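PDB 4G68: ABC transporter, which probably serves as the extracellular solute-binding component of an ABC importer, capturing xylan-derived oligosaccharides for uptake by a thermophilic bacterium. Local coordinates for residues 53-56 / 57-60; 80-83 / 84-88; 134-137 / 138-141; 173-176 / 177-181; 419-422 / 423-427. One frame throughout, in Å; residues are numbered along the deposited sequence.

Contact 1. Residues 53-56 / 57-60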
loop_
_atom_site.group_PDB
_atom_site.type_symbol
_atom_site.label_atom_id
_atom_site.label_comp_id
_atom_site.label_asym_id
_atom_site.label_seq_id
_atom_site.Cartn_x
_atom_site.Cartn_y
_atom_site.Cartn_z
ATOM N N LYS C 53 10.903 -1.133 -12.924
ATOM C CA LYS C 53 12.176 -1.879 -12.906
ATOM C C LYS C 53 13.226 -1.208 -13.795
ATOM O O LYS C 53 14.376 -1.056 -13.380
ATOM C CB LYS C 53 11.970 -3.351 -13.291
ATOM C CG LYS C 53 13.242 -4.199 -13.283
ATOM C CD LYS C 53 13.009 -5.475 -14.100
ATOM C CE LYS C 53 14.291 -6.264 -14.371
ATOM N NZ LYS C 53 14.886 -6.664 -13.057
ATOM N N THR C 54 12.806 -0.807 -15.006
ATOM C CA THR C 54 13.662 -0.085 -15.986
ATOM C C THR C 54 14.002 1.308 -15.464
ATOM O O THR C 54 15.152 1.754 -15.547
ATOM C CB THR C 54 12.951 0.052 -17.368
ATOM O OG1 THR C 54 12.699 -1.255 -17.924
ATOM C CG2 THR C 54 13.768 0.901 -18.379
ATOM N N LYS C 55 12.991 1.995 -14.924
ATOM C CA LYS C 55 13.222 3.319 -14.337
ATOM C C LYS C 55 14.205 3.368 -13.161
ATOM O O LYS C 55 15.029 4.314 -13.053
ATOM C CB LYS C 55 11.885 3.957 -13.966
ATOM C CG LYS C 55 11.002 4.118 -15.191
ATOM C CD LYS C 55 11.497 5.247 -16.063
ATOM C CE LYS C 55 10.915 6.524 -15.536
ATOM N NZ LYS C 55 11.547 7.649 -16.250
ATOM N N VAL C 56 14.111 2.356 -12.304
ATOM C CA VAL C 56 14.928 2.314 -11.096
ATOM C C VAL C 56 16.373 2.048 -11.494
ATOM O O VAL C 56 17.293 2.715 -10.982
ATOM C CB VAL C 56 14.418 1.259 -10.081
ATOM C CG1 VAL C 56 15.360 1.145 -8.876
ATOM C CG2 VAL C 56 13.055 1.690 -9.588
ATOM N N LYS C 57 16.550 1.132 -12.446
ATOM C CA LYS C 57 17.885 0.854 -13.005
ATOM C C LYS C 57 18.551 2.120 -13.533
ATOM O O LYS C 57 19.764 2.342 -13.302
ATOM C CB LYS C 57 17.840 -0.219 -14.113
ATOM C CG LYS C 57 19.229 -0.697 -14.549
ATOM C CD LYS C 57 19.926 -1.381 -13.380
ATOM C CE LYS C 57 21.443 -1.451 -13.492
ATOM N NZ LYS C 57 21.987 -1.630 -14.874
ATOM N N GLU C 58 17.757 2.934 -14.245
ATOM C CA GLU C 58 18.212 4.184 -14.842
ATOM C C GLU C 58 18.666 5.166 -13.755
ATOM O O GLU C 58 19.737 5.741 -13.851
ATOM C CB GLU C 58 17.105 4.817 -15.701
ATOM C CG GLU C 58 16.720 3.977 -16.929
ATOM C CD GLU C 58 15.619 4.604 -17.785
ATOM O OE1 GLU C 58 14.904 5.527 -17.323
ATOM O OE2 GLU C 58 15.459 4.171 -18.942
ATOM N N ILE C 59 17.832 5.358 -12.742
ATOM C CA ILE C 59 18.172 6.153 -11.585
ATOM C C ILE C 59 19.508 5.714 -10.982
ATOM O O ILE C 59 20.378 6.558 -10.772
ATOM C CB ILE C 59 17.091 6.095 -10.482
ATOM C CG1 ILE C 59 15.797 6.756 -10.949
ATOM C CG2 ILE C 59 17.600 6.824 -9.248
ATOM C CD1 ILE C 59 14.591 6.427 -10.094
ATOM N N ILE C 60 19.666 4.422 -10.703
ATOM C CA ILE C 60 20.952 3.863 -10.234
ATOM C C ILE C 60 22.075 4.239 -11.207
ATOM O O ILE C 60 23.127 4.728 -10.775
ATOM C CB ILE C 60 20.950 2.307 -10.106
ATOM C CG1 ILE C 60 19.792 1.715 -9.265
ATOM C CG2 ILE C 60 22.316 1.784 -9.663
ATOM C CD1 ILE C 60 19.565 2.233 -7.882
#

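Contact 2. Residues 80-83 / 84-88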
loop_
_atom_site.group_PDB
_atom_site.type_symbol
_atom_site.label_atom_id
_atom_site.label_comp_id
_atom_site.label_asym_id
_atom_site.label_seq_id
_atom_site.Cartn_x
_atom_site.Cartn_y
_atom_site.Cartn_z
ATOM N N ASP C 80 6.236 -9.752 -1.883
ATOM C CA ASP C 80 5.958 -10.656 -0.769
ATOM C C ASP C 80 7.179 -11.471 -0.359
ATOM O O ASP C 80 7.403 -11.728 0.840
ATOM C CB ASP C 80 4.721 -11.515 -1.053
ATOM C CG ASP C 80 3.442 -10.744 -0.832
ATOM O OD1 ASP C 80 3.098 -10.458 0.348
ATOM O OD2 ASP C 80 2.793 -10.375 -1.829
ATOM N N ALA C 81 7.973 -11.826 -1.357
ATOM C CA ALA C 81 9.263 -12.503 -1.147
ATOM C C ALA C 81 10.288 -11.547 -0.497
ATOM O O ALA C 81 11.208 -11.981 0.230
ATOM C CB ALA C 81 9.790 -13.060 -2.476
ATOM N N TYR C 82 10.130 -10.249 -0.762
ATOM C CA TYR C 82 11.061 -9.249 -0.242
ATOM C C TYR C 82 10.866 -9.106 1.283
ATOM O O TYR C 82 11.821 -8.959 2.064
ATOM C CB TYR C 82 10.805 -7.914 -0.969
ATOM C CG TYR C 82 11.681 -6.801 -0.462
ATOM C CD1 TYR C 82 12.977 -6.620 -0.969
ATOM C CD2 TYR C 82 11.219 -5.916 0.522
ATOM C CE1 TYR C 82 13.774 -5.605 -0.505
ATOM C CE2 TYR C 82 12.037 -4.897 1.022
ATOM C CZ TYR C 82 13.304 -4.749 0.507
ATOM O OH TYR C 82 14.103 -3.744 0.984
ATOM N N LYS C 83 9.609 -9.131 1.723
ATOM C CA LYS C 83 9.303 -9.156 3.147
ATOM C C LYS C 83 10.132 -10.215 3.886
ATOM O O LYS C 83 10.818 -9.926 4.897
ATOM C CB LYS C 83 7.816 -9.446 3.321
ATOM C CG LYS C 83 6.984 -8.267 2.817
ATOM C CD LYS C 83 5.517 -8.474 3.136
ATOM C CE LYS C 83 4.743 -7.302 2.559
ATOM N NZ LYS C 83 3.554 -7.839 1.865
ATOM N N THR C 84 10.055 -11.442 3.361
ATOM C CA THR C 84 10.804 -12.572 3.909
ATOM C C THR C 84 12.295 -12.299 3.935
ATOM O O THR C 84 12.938 -12.478 4.978
ATOM C CB THR C 84 10.478 -13.845 3.126
ATOM O OG1 THR C 84 9.070 -14.073 3.233
ATOM C CG2 THR C 84 11.239 -15.083 3.669
ATOM N N LYS C 85 12.812 -11.847 2.793
ATOM C CA LYS C 85 14.233 -11.610 2.579
ATOM C C LYS C 85 14.847 -10.524 3.461
ATOM O O LYS C 85 15.942 -10.721 4.051
ATOM C CB LYS C 85 14.475 -11.212 1.117
ATOM C CG LYS C 85 15.946 -11.101 0.766
ATOM C CD LYS C 85 16.174 -10.752 -0.698
ATOM C CE LYS C 85 17.631 -10.397 -0.931
ATOM N NZ LYS C 85 17.955 -10.145 -2.368
ATOM N N ILE C 86 14.172 -9.372 3.517
ATOM C CA ILE C 86 14.650 -8.245 4.356
ATOM C C ILE C 86 14.572 -8.544 5.877
ATOM O O ILE C 86 15.466 -8.176 6.624
ATOM C CB ILE C 86 14.019 -6.864 3.971
ATOM C CG1 ILE C 86 14.837 -5.721 4.566
ATOM C CG2 ILE C 86 12.555 -6.732 4.440
ATOM C CD1 ILE C 86 16.270 -5.687 4.040
ATOM N N LYS C 87 13.509 -9.210 6.318
ATOM C CA LYS C 87 13.416 -9.630 7.718
ATOM C C LYS C 87 14.531 -10.575 8.137
ATOM O O LYS C 87 15.174 -10.363 9.186
ATOM C CB LYS C 87 12.039 -10.213 8.014
ATOM C CG LYS C 87 10.963 -9.126 8.071
ATOM C CD LYS C 87 9.618 -9.665 8.527
ATOM C CE LYS C 87 9.032 -10.640 7.533
ATOM N NZ LYS C 87 7.684 -11.112 7.956
ATOM N N ALA C 88 14.777 -11.603 7.312
ATOM C CA ALA C 88 15.836 -12.586 7.581
ATOM C C ALA C 88 17.240 -11.953 7.563
ATOM O O ALA C 88 18.079 -12.251 8.429
ATOM C CB ALA C 88 15.771 -13.761 6.597
#

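Contact 3. Residues 134-137 / 138-141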
loop_
_atom_site.group_PDB
_atom_site.type_symbol
_atom_site.label_atom_id
_atom_site.label_comp_id
_atom_site.label_asym_id
_atom_site.label_seq_id
_atom_site.Cartn_x
_atom_site.Cartn_y
_atom_site.Cartn_z
ATOM N N GLY C 134 4.812 16.601 7.354
ATOM C CA GLY C 134 4.438 15.358 8.034
ATOM C C GLY C 134 5.056 14.065 7.478
ATOM O O GLY C 134 4.719 12.963 7.953
ATOM N N SER C 135 5.951 14.178 6.483
ATOM C CA SER C 135 6.536 12.983 5.852
ATOM C C SER C 135 7.310 12.046 6.808
ATOM O O SER C 135 7.353 10.802 6.601
ATOM C CB SER C 135 7.456 13.365 4.663
ATOM O OG SER C 135 6.698 13.726 3.511
ATOM N N PHE C 136 7.921 12.634 7.845
ATOM C CA PHE C 136 8.842 11.902 8.744
ATOM C C PHE C 136 8.161 11.249 9.960
ATOM O O PHE C 136 8.787 10.479 10.707
ATOM C CB PHE C 136 10.020 12.814 9.186
ATOM C CG PHE C 136 11.000 13.111 8.062
ATOM C CD1 PHE C 136 12.051 12.238 7.775
ATOM C CD2 PHE C 136 10.867 14.266 7.271
ATOM C CE1 PHE C 136 12.952 12.495 6.709
ATOM C CE2 PHE C 136 11.762 14.530 6.218
ATOM C CZ PHE C 136 12.806 13.637 5.932
ATOM N N ASP C 137 6.888 11.555 10.181
ATOM C CA ASP C 137 6.162 10.977 11.345
ATOM C C ASP C 137 6.301 9.442 11.474
ATOM O O ASP C 137 6.606 8.934 12.559
ATOM C CB ASP C 137 4.675 11.352 11.312
ATOM C CG ASP C 137 4.455 12.866 11.285
ATOM O OD1 ASP C 137 5.448 13.616 11.396
ATOM O OD2 ASP C 137 3.283 13.297 11.161
ATOM N N ASN C 138 6.061 8.705 10.382
ATOM C CA ASN C 138 6.098 7.247 10.475
ATOM C C ASN C 138 7.491 6.627 10.654
ATOM O O ASN C 138 7.592 5.581 11.282
ATOM C CB ASN C 138 5.350 6.603 9.317
ATOM C CG ASN C 138 3.862 6.615 9.535
ATOM O OD1 ASN C 138 3.416 6.328 10.616
ATOM N ND2 ASN C 138 3.088 6.942 8.495
ATOM N N VAL C 139 8.532 7.280 10.132
ATOM C CA VAL C 139 9.918 6.869 10.323
ATOM C C VAL C 139 10.532 7.379 11.653
ATOM O O VAL C 139 11.698 7.152 11.915
ATOM C CB VAL C 139 10.826 7.285 9.123
ATOM C CG1 VAL C 139 10.350 6.637 7.809
ATOM C CG2 VAL C 139 10.878 8.805 8.972
ATOM N N THR C 140 9.723 8.052 12.481
ATOM C CA THR C 140 10.162 8.560 13.778
ATOM C C THR C 140 9.805 7.512 14.862
ATOM O O THR C 140 8.651 7.088 14.987
ATOM C CB THR C 140 9.512 9.931 14.130
ATOM O OG1 THR C 140 9.832 10.889 13.110
ATOM C CG2 THR C 140 10.041 10.472 15.478
ATOM N N TYR C 141 10.827 7.068 15.594
ATOM C CA TYR C 141 10.646 6.148 16.700
ATOM C C TYR C 141 11.414 6.686 17.906
ATOM O O TYR C 141 12.619 6.982 17.817
ATOM C CB TYR C 141 11.187 4.776 16.331
ATOM C CG TYR C 141 10.589 4.149 15.084
ATOM C CD1 TYR C 141 9.621 3.144 15.173
ATOM C CD2 TYR C 141 11.009 4.557 13.819
ATOM C CE1 TYR C 141 9.076 2.583 14.031
ATOM C CE2 TYR C 141 10.519 3.987 12.682
ATOM C CZ TYR C 141 9.535 3.014 12.771
ATOM O OH TYR C 141 9.078 2.469 11.598
HETATM O O HOH W 1 4.714 10.046 8.277
#

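Contact 4. Residues 173-176 / 177-181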
loop_
_atom_site.group_PDB
_atom_site.type_symbol
_atom_site.label_atom_id
_atom_site.label_comp_id
_atom_site.label_asym_id
_atom_site.label_seq_id
_atom_site.Cartn_x
_atom_site.Cartn_y
_atom_site.Cartn_z
ATOM N N THR C 173 -21.738 4.689 -5.029
ATOM C CA THR C 173 -21.213 5.694 -4.106
ATOM C C THR C 173 -21.414 5.323 -2.626
ATOM O O THR C 173 -20.886 6.049 -1.781
ATOM C CB THR C 173 -21.777 7.111 -4.384
ATOM O OG1 THR C 173 -23.202 7.138 -4.363
ATOM C CG2 THR C 173 -21.325 7.657 -5.787
ATOM N N THR C 174 -22.236 4.280 -2.362
ATOM C CA THR C 174 -22.604 3.790 -1.024
ATOM C C THR C 174 -22.415 2.273 -1.035
ATOM O O THR C 174 -22.383 1.640 -2.115
ATOM C CB THR C 174 -24.096 4.056 -0.587
ATOM O OG1 THR C 174 -24.958 3.078 -1.180
ATOM C CG2 THR C 174 -24.584 5.426 -0.914
ATOM N N PHE C 175 -22.259 1.684 0.145
ATOM C CA PHE C 175 -22.108 0.237 0.219
ATOM C C PHE C 175 -23.208 -0.543 -0.471
ATOM O O PHE C 175 -22.908 -1.373 -1.381
ATOM C CB PHE C 175 -21.875 -0.274 1.635
ATOM C CG PHE C 175 -21.268 -1.647 1.629
ATOM C CD1 PHE C 175 -19.899 -1.830 1.381
ATOM C CD2 PHE C 175 -22.061 -2.740 1.814
ATOM C CE1 PHE C 175 -19.351 -3.112 1.363
ATOM C CE2 PHE C 175 -21.531 -4.010 1.806
ATOM C CZ PHE C 175 -20.175 -4.202 1.582
ATOM N N SER C 176 -24.446 -0.167 -0.138
ATOM C CA SER C 176 -25.662 -0.771 -0.703
ATOM C C SER C 176 -25.576 -0.758 -2.212
ATOM O O SER C 176 -25.853 -1.792 -2.834
ATOM C CB SER C 176 -26.929 -0.031 -0.226
ATOM O OG SER C 176 -27.195 -0.377 1.115
ATOM N N GLU C 177 -25.143 0.386 -2.797
ATOM C CA GLU C 177 -24.998 0.496 -4.247
ATOM C C GLU C 177 -23.922 -0.472 -4.794
ATOM O O GLU C 177 -24.080 -1.055 -5.882
ATOM C CB GLU C 177 -24.701 1.942 -4.695
ATOM C CG GLU C 177 -25.841 2.912 -4.411
ATOM C CD GLU C 177 -25.546 4.354 -4.709
ATOM O OE1 GLU C 177 -24.371 4.796 -4.720
ATOM O OE2 GLU C 177 -26.496 5.097 -4.927
ATOM N N LEU C 178 -22.834 -0.625 -4.035
ATOM C CA LEU C 178 -21.760 -1.549 -4.383
ATOM C C LEU C 178 -22.280 -2.975 -4.444
ATOM O O LEU C 178 -22.000 -3.671 -5.410
ATOM C CB LEU C 178 -20.522 -1.405 -3.471
ATOM C CG LEU C 178 -19.397 -2.426 -3.639
ATOM C CD1 LEU C 178 -18.757 -2.296 -4.991
ATOM C CD2 LEU C 178 -18.338 -2.245 -2.582
ATOM N N ILE C 179 -23.072 -3.405 -3.449
ATOM C CA ILE C 179 -23.637 -4.789 -3.497
ATOM C C ILE C 179 -24.521 -5.016 -4.715
ATOM O O ILE C 179 -24.451 -6.086 -5.329
ATOM C CB ILE C 179 -24.424 -5.197 -2.184
ATOM C CG1 ILE C 179 -23.514 -5.185 -0.939
ATOM C CG2 ILE C 179 -25.059 -6.596 -2.345
ATOM C CD1 ILE C 179 -22.424 -6.271 -0.926
ATOM N N ASP C 180 -25.393 -4.051 -5.032
ATOM C CA ASP C 180 -26.249 -4.178 -6.214
ATOM C C ASP C 180 -25.476 -4.199 -7.558
ATOM O O ASP C 180 -25.777 -5.039 -8.441
ATOM C CB ASP C 180 -27.358 -3.111 -6.256
ATOM C CG ASP C 180 -28.266 -3.301 -7.460
ATOM O OD1 ASP C 180 -28.736 -4.476 -7.658
ATOM O OD2 ASP C 180 -28.471 -2.331 -8.235
ATOM N N ALA C 181 -24.498 -3.286 -7.709
ATOM C CA ALA C 181 -23.595 -3.303 -8.863
ATOM C C ALA C 181 -22.934 -4.670 -9.002
ATOM O O ALA C 181 -22.875 -5.224 -10.102
ATOM C CB ALA C 181 -22.524 -2.212 -8.767
#

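Contact 5. Residues 419-422 / 423-427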
loop_
_atom_site.group_PDB
_atom_site.type_symbol
_atom_site.label_atom_id
_atom_site.label_comp_id
_atom_site.label_asym_id
_atom_site.label_seq_id
_atom_site.Cartn_x
_atom_site.Cartn_y
_atom_site.Cartn_z
ATOM N N GLU C 419 -18.452 -13.336 13.998
ATOM C CA GLU C 419 -18.375 -13.375 15.456
ATOM C C GLU C 419 -17.144 -14.164 15.911
ATOM O O GLU C 419 -16.410 -13.717 16.778
ATOM C CB GLU C 419 -19.668 -13.936 16.034
ATOM C CG GLU C 419 -20.873 -12.981 15.931
ATOM C CD GLU C 419 -21.596 -12.975 14.567
ATOM O OE1 GLU C 419 -21.449 -13.940 13.766
ATOM O OE2 GLU C 419 -22.343 -11.978 14.315
ATOM N N GLU C 420 -16.880 -15.306 15.282
ATOM C CA GLU C 420 -15.664 -16.065 15.570
ATOM C C GLU C 420 -14.449 -15.310 15.104
ATOM O O GLU C 420 -13.384 -15.387 15.733
ATOM C CB GLU C 420 -15.702 -17.468 14.965
ATOM C CG GLU C 420 -16.287 -18.502 15.926
ATOM C CD GLU C 420 -15.473 -18.578 17.216
ATOM O OE1 GLU C 420 -14.222 -18.711 17.136
ATOM O OE2 GLU C 420 -16.070 -18.487 18.320
ATOM N N TYR C 421 -14.613 -14.564 14.014
ATOM C CA TYR C 421 -13.536 -13.739 13.526
ATOM C C TYR C 421 -13.074 -12.772 14.587
ATOM O O TYR C 421 -11.914 -12.719 14.861
ATOM C CB TYR C 421 -13.947 -12.959 12.293
ATOM C CG TYR C 421 -12.950 -11.887 11.964
ATOM C CD1 TYR C 421 -11.732 -12.202 11.368
ATOM C CD2 TYR C 421 -13.220 -10.551 12.279
ATOM C CE1 TYR C 421 -10.807 -11.214 11.067
ATOM C CE2 TYR C 421 -12.298 -9.559 11.982
ATOM C CZ TYR C 421 -11.103 -9.904 11.389
ATOM O OH TYR C 421 -10.222 -8.905 11.135
ATOM N N SER C 422 -14.013 -12.016 15.166
ATOM C CA SER C 422 -13.697 -10.942 16.081
ATOM C C SER C 422 -13.184 -11.475 17.408
ATOM O O SER C 422 -12.283 -10.862 17.982
ATOM C CB SER C 422 -14.875 -9.999 16.292
ATOM O OG SER C 422 -15.283 -9.394 15.076
ATOM N N LYS C 423 -13.754 -12.608 17.865
ATOM C CA LYS C 423 -13.303 -13.333 19.076
ATOM C C LYS C 423 -11.851 -13.762 18.979
ATOM O O LYS C 423 -11.072 -13.543 19.922
ATOM C CB LYS C 423 -14.150 -14.589 19.322
ATOM C CG LYS C 423 -15.544 -14.330 19.877
ATOM C CD LYS C 423 -15.587 -14.407 21.405
ATOM C CE LYS C 423 -16.999 -14.690 21.890
ATOM N NZ LYS C 423 -17.812 -13.446 21.961
ATOM N N GLN C 424 -11.512 -14.392 17.847
ATOM C CA GLN C 424 -10.171 -14.853 17.568
ATOM C C GLN C 424 -9.167 -13.711 17.325
ATOM O O GLN C 424 -7.974 -13.893 17.566
ATOM C CB GLN C 424 -10.160 -15.858 16.421
ATOM C CG GLN C 424 -10.796 -17.191 16.790
ATOM C CD GLN C 424 -10.687 -18.234 15.702
ATOM O OE1 GLN C 424 -9.611 -18.456 15.135
ATOM N NE2 GLN C 424 -11.793 -18.896 15.417
ATOM N N MET C 425 -9.630 -12.549 16.857
ATOM C CA MET C 425 -8.711 -11.393 16.647
ATOM C C MET C 425 -8.273 -10.909 18.020
ATOM O O MET C 425 -7.074 -10.718 18.275
ATOM C CB MET C 425 -9.360 -10.267 15.826
ATOM C CG MET C 425 -9.328 -10.471 14.308
ATOM S SD MET C 425 -7.689 -10.277 13.559
ATOM C CE MET C 425 -7.507 -8.541 13.953
ATOM N N GLN C 426 -9.235 -10.796 18.931
ATOM C CA GLN C 426 -8.952 -10.320 20.279
ATOM C C GLN C 426 -8.117 -11.302 21.129
ATOM O O GLN C 426 -7.173 -10.869 21.814
ATOM C CB GLN C 426 -10.233 -9.910 20.980
ATOM C CG GLN C 426 -10.058 -9.504 22.430
ATOM C CD GLN C 426 -9.396 -8.150 22.610
ATOM O OE1 GLN C 426 -9.173 -7.369 21.640
ATOM N NE2 GLN C 426 -9.119 -7.820 23.868
ATOM N N GLN C 427 -8.439 -12.596 21.064
ATOM C CA GLN C 427 -7.688 -13.622 21.791
ATOM C C GLN C 427 -6.244 -13.810 21.290
ATOM O O GLN C 427 -5.304 -13.941 22.099
ATOM C CB GLN C 427 -8.437 -14.966 21.784
ATOM C CG GLN C 427 -7.580 -16.160 22.227
ATOM C CD GLN C 427 -7.408 -16.280 23.739
ATOM O OE1 GLN C 427 -7.564 -15.313 24.498
ATOM N NE2 GLN C 427 -7.089 -17.485 24.176
#

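Contact 1. Residues 53-56 / 57-60
Lys53, Thr54, Lys55 and Val56 each accept, at the carbonyl oxygen, the amide of the residue four positions on, in four regular bonds of which the straightest joins Ile60 N to Val56 O at 2.9 Å with an N-H...O angle of 176°. These are about two turns of the alpha-helix 52-66, the crossover helix of the beta-alpha-beta unit formed with strands 40-45 and 71-76. Its side chains divide into a buried face and a polar one. On the buried face Val56 and Ile60 follow one another a turn apart, touching only loosely, with Val56 CG1 4.5 Å from Ile60 CD1. Both are committed to the surrounding fold: Val56 packs on Leu346 and Met349 of helix 332-353 and on Asn45, while Ile60 rests on Phe43 of strand 40-45. Ile59 turns to Gln345 of helix 332-353, and its carbonyl takes a hydrogen bond from the hydroxyl of Tyr341. On the polar face Glu58 reaches back over the preceding turn. Its CG lies beside the backbone N (chi1 -65°) and the chain then runs extended, which brings the carboxylate across the side chains of Thr54 and Lys55. The Thr54 methyl CG2 faces Glu58 OE2 at 3.7 Å; the hydroxyl of the same threonine is engaged instead by Glu50. Lys55, bent at chi2 and chi3, lays its aliphatic CD 3.6 Å from Glu58 OE1. Its ammonium stays beyond salt-bridge range, Lys55 NZ standing 4.1 Å from Glu58 OE1.

Contact 2. Residues 80-83 / 84-88
Tyr82 and Ile86, one turn apart on helix 79-91, run out from the helix together, with the isoleucine set over one face of the phenol ring near its rim. Ile86 CB stands 4.0 Å above the ring plane, and the closest side-chain approach is Tyr82 CE2 to Ile86 CG2 at 3.9 Å. The torsions explain the pairing: Tyr82 carries its ring trans to the backbone N (chi1 178°), while Ile86 sends CG1 the same way and tucks CG2 between its own N and carbonyl carbon, against the preceding turn. Beneath them Ile86 N bonds to Tyr82 O at 2.8 Å, almost straight at 176°. A second pairing occupies another side of the helix. Lys83, extended until its last torsion, runs back toward the start of the helix, where Lys83 NZ forms a 3.1 Å salt bridge with Asp80 OD1, approaching from above the carboxylate plane. Asp80 OD2 accepts from the indole of Trp201, so each carboxylate oxygen has a partner, and Lys83 also makes cation-pi contacts with Trp201 and Trp102. Lys87 folds its methylenes over the carbonyl of Lys83, with Lys87 CE 3.3 Å from Lys83 O. The Tyr82-Ile86 face seats the helix on the sheet, against Trp44 of strand 40-45 and Phe99 of strand 98-102, and the Tyr82 hydroxyl is hydrogen-bonded to the carbonyl of Gln100.

Contact 3. Residues 134-137 / 138-141
Thr140 reaches back over the tight turn to Phe136 and Asp137 through two hydrogen bonds, one from its side chain and one from its backbone. The hydroxyl donates to the carbonyl, Thr140 OG1 to Phe136 O at 2.7 Å, from above the carbonyl plane; with OG1 trans to its own carbonyl carbon (chi1 -58°), the group is directed into the turn. The backbone bond, Thr140 N to Asp137 O at 3.2 Å, closes a type I beta turn from Asp137 to Thr140, which follows directly on another type I turn from Gly134 to Asp137. That first turn has only a weak backbone bond, from Asp137 N to Gly134 O. A water reinforces the pair of turns: it donates to Gly134 O at 2.9 Å and accepts from Asn138 N at 2.8 Å. The amide side chain of Asn138 is turned to the carbonyl of Thr319. The apolar part is smaller. Val139 CG2 sits obliquely by the phenyl ring, 3.8 Å from Phe136 CD1, and also approaches Phe136 O at 3.2 Å. Phe136 packs further on Ile145 and Pro149 of strand 144-160, and Val139 on Ala322. A valine at Thr140 would probably leave Phe136 O without its hydroxyl donor, the turn then being held to this position by the backbone bond to Asp137 O. The contact thus works chiefly through backbone carbonyls, using a hydroxyl, an amide and a water as donors to hold a double turn that leads the chain into strand 140-141.

Contact 4. Residues 173-176 / 177-181
Glu177 OE1 is gripped by two good hydrogen bonds from Thr173, one from the backbone and one from the side chain. Thr173 N meets Glu177 OE1 at 2.7 Å, nearly along the C-O axis, while Thr173 OG1 donates to Glu177 OE1 at 2.6 Å from the syn side, 16° out of the carboxylate plane. Thr174 N adds a weak third bond to the same oxygen. In return Glu177 N donates to Thr174 OG1 at 3.1 Å, and Thr174 and Glu177 so form a capping box with Thr174 as the N-cap of helix 175-187. The extended glutamate chain puts its carboxylate back before the first turn, and Thr174 OG1, lying between its own N and carbonyl carbon (chi1 80°), faces the Glu177 amide. Next to the cap, the Phe175 ring carries the apolar packing: Ile179 CG1 approaches Phe175 CE2 obliquely at 3.6 Å, and Leu178 CD2 lies 4.2 Å from Phe175 CE1. Farther out, Lys241 and Met245 of helix 233-248 pack on Phe175, and backbone bonds from Thr173 and Phe175 to Thr304 tie the cap to a loop. With an alanine in place of Glu177, Thr173 N and OG1 would probably lose their shared acceptor, and the capping box its carboxylate half. A carboxylate at the N-terminal end of a helix is likely to be favoured electrostatically by the helix dipole, complementing the bonds that fix the cap.

Contact 5. Residues 419-422 / 423-427
Tyr421 and Met425 form a Met-aromatic contact one turn apart on helix 418-429, near the C-terminus of the chain. The main interaction of this pair is CH-pi: Met425 CG lies over one face of the ring, 3.8 Å from the Tyr421 centroid and 25° off the normal, with its closest approach 3.5 Å to Tyr421 CZ. The sulfur is placed farther out and obliquely, Met425 SD being 4.8 Å from the centroid of the Tyr421 ring. Tyr421 has CG trans to its backbone N (chi1 167°), and the bends at chi2 and chi3 of the methionine keep Met425 SD and CE near the hydroxyl end of the tyrosine. The backbone bonds of the turn are regular apart from Met425 N, which bonds to Tyr421 O and more weakly to Ser422 O. The aromatic pair faces the interior, Tyr421 packing on His404 and Leu411 of helix 398-412 and meeting the ring of Tyr207, while Met425 also touches His404. Ser422 is hydrogen-bonded through its hydroxyl to Thr236 of helix 233-248, so the helix is held to two neighbouring helices. The side-chain oxygen OE1 of Gln426 accepts from Phe230 N. A polar pair marks another side. Gln424 is extended beyond CG, whereas Glu420 is bent at chi2, and their carboxylate and amide planes stand 48° apart. Between them Gln424 NE2 donates to the anti lone pair of Glu420 OE1 at 3.0 Å, and that oxygen lies close to the plane of the Gln424 amide.

In the fold
Contacts 1, 2 and 5 lie within helices and contact 4 at the N-terminal end of one, while contact 3 is a surface double turn leading into a strand. The helical four are partly buried. Contacts 1 and 2 share one packing partner, strand 40-45, though their nearest atoms are about 11 Å apart. Contacts 4 and 5 both lean on helix 233-248, with centres about 27 Å apart, and contacts 1 and 4 lie on opposite sides of the chain's centre. Their chemistry differs with place: near-contact of charges in contact 1, a salt bridge flanked by tryptophans in contact 2, carbonyls and water in contact 3, a carboxylate cap in contact 4 and aromatic-sulfur packing in contact 5.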